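Local coordinates for protein putative secreted cystatin (Ixodes scapularis, PDB 4ZM8) that inhibits papain-like cysteine proteases of the host, notably cathepsins L and S, and so dampens the immune response to tick saliva, at residues Q14-P17 with E18-N21. Sequence-based numbering, arbitrary orientation.
Sequences QANP and EFLN
From Asn16 onward the backbone turns out of a loop into helix 17-32, and Asn21 N donates to Pro17 O at 2.9 Å as the first full-strength i to i+4 bond of that helix. This is a classic N-cap: Asn16 sits just before the first turn and its side chain accepts from Phe19 N, with Pro17 following in the first position of the helix, where its missing N-H costs no bond. The capping bond, Phe19 N to Asn16 OD1, is 3.0 Å long, its donor tilted 15° from the plane of the carbonyl. With CG swung opposite its own backbone N (chi1 -175°), the Asn16 amide reaches the amide nitrogens of the first turn. Glu18 N lies 2.9 Å from Asn16 OD1 as well. Asn16 O accepts two weak bonds, from Phe19 N and from Leu20 N, the second 3.3 Å long.

The cap doubles as a stack. The amide of Asn16 lies over one face of the Phe19 ring, the two planes only 18° apart, with OD1 offset toward the rim. Asn16 CB also packs on the ring, 3.7 Å from Phe19 CD2. Farther out, the same phenyl group rests on Val49 of the long strand 39-68 and on Tyr59 of the second subunit, while Leu20 leans on Val46; the capped end of the helix is thereby laid against the curved sheet of the cystatin fold. At the next turn, the side chain of Asn21 turns to the partner chain, where its OD1 is hydrogen-bonded to Lys78 NZ of the second subunit.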
loop_
_atom_site.group_PDB
_atom_site.type_symbol
_atom_site.label_atom_id
_atom_site.label_comp_id
_atom_site.label_asym_id
_atom_site.label_seq_id
_atom_site.Cartn_x
_atom_site.Cartn_y
_atom_site.Cartn_z
ATOM N N GLN A 14 19.394 -17.552 -6.343
ATOM C CA GLN A 14 20.656 -16.945 -5.933
ATOM C C GLN A 14 21.499 -16.580 -7.161
ATOM O O GLN A 14 22.378 -15.700 -7.107
ATOM C CB GLN A 14 21.430 -17.902 -5.017
ATOM C CG GLN A 14 20.593 -19.018 -4.369
ATOM C CD GLN A 14 21.448 -20.018 -3.560
ATOM O OE1 GLN A 14 22.386 -20.621 -4.092
ATOM N NE2 GLN A 14 21.129 -20.182 -2.270
ATOM N N ALA A 15 21.223 -17.269 -8.267
ATOM C CA ALA A 15 21.962 -17.089 -9.500
ATOM C C ALA A 15 21.602 -15.775 -10.204
ATOM O O ALA A 15 22.303 -15.350 -11.130
ATOM C CB ALA A 15 21.711 -18.286 -10.424
ATOM N N ASN A 16 20.517 -15.147 -9.753
ATOM C CA ASN A 16 19.917 -14.013 -10.445
ATOM C C ASN A 16 20.387 -12.652 -9.947
ATOM O O ASN A 16 20.072 -12.254 -8.826
ATOM C CB ASN A 16 18.399 -14.089 -10.323
ATOM C CG ASN A 16 17.695 -13.010 -11.121
ATOM O OD1 ASN A 16 17.687 -11.848 -10.739
ATOM N ND2 ASN A 16 17.089 -13.397 -12.230
ATOM N N PRO A 17 21.108 -11.909 -10.801
ATOM C CA PRO A 17 21.626 -10.596 -10.414
ATOM C C PRO A 17 20.553 -9.588 -9.996
ATOM O O PRO A 17 20.789 -8.866 -9.031
ATOM C CB PRO A 17 22.347 -10.127 -11.679
ATOM C CG PRO A 17 22.712 -11.397 -12.394
ATOM C CD PRO A 17 21.530 -12.278 -12.163
ATOM N N GLU A 18 19.417 -9.527 -10.689
ATOM C CA GLU A 18 18.405 -8.518 -10.373
ATOM C C GLU A 18 17.875 -8.665 -8.949
ATOM O O GLU A 18 17.620 -7.660 -8.277
ATOM C CB GLU A 18 17.226 -8.577 -11.355
ATOM C CG GLU A 18 17.093 -7.364 -12.318
ATOM C CD GLU A 18 17.385 -5.974 -11.687
ATOM O OE1 GLU A 18 16.905 -5.674 -10.564
ATOM O OE2 GLU A 18 18.106 -5.176 -12.332
ATOM N N PHE A 19 17.708 -9.904 -8.487
ATOM C CA PHE A 19 17.176 -10.120 -7.141
ATOM C C PHE A 19 18.221 -9.720 -6.127
ATOM O O PHE A 19 17.899 -9.262 -5.024
ATOM C CB PHE A 19 16.768 -11.582 -6.900
ATOM C CG PHE A 19 15.736 -12.092 -7.847
ATOM C CD1 PHE A 19 14.898 -11.219 -8.519
ATOM C CD2 PHE A 19 15.595 -13.449 -8.063
ATOM C CE1 PHE A 19 13.947 -11.688 -9.402
ATOM C CE2 PHE A 19 14.629 -13.930 -8.944
ATOM C CZ PHE A 19 13.809 -13.043 -9.613
ATOM N N LEU A 20 19.478 -9.914 -6.506
ATOM C CA LEU A 20 20.584 -9.611 -5.620
ATOM C C LEU A 20 20.685 -8.106 -5.453
ATOM O O LEU A 20 20.882 -7.602 -4.338
ATOM C CB LEU A 20 21.888 -10.195 -6.166
ATOM C CG LEU A 20 23.090 -10.081 -5.226
ATOM C CD1 LEU A 20 22.792 -10.693 -3.866
ATOM C CD2 LEU A 20 24.314 -10.723 -5.854
ATOM N N ASN A 21 20.526 -7.398 -6.570
ATOM C CA ASN A 21 20.525 -5.942 -6.596
ATOM C C ASN A 21 19.358 -5.343 -5.831
ATOM O O ASN A 21 19.477 -4.295 -5.214
ATOM C CB ASN A 21 20.512 -5.452 -8.041
ATOM C CG ASN A 21 21.803 -5.755 -8.769
ATOM O OD1 ASN A 21 22.656 -6.474 -8.262
ATOM N ND2 ASN A 21 21.951 -5.209 -9.961
#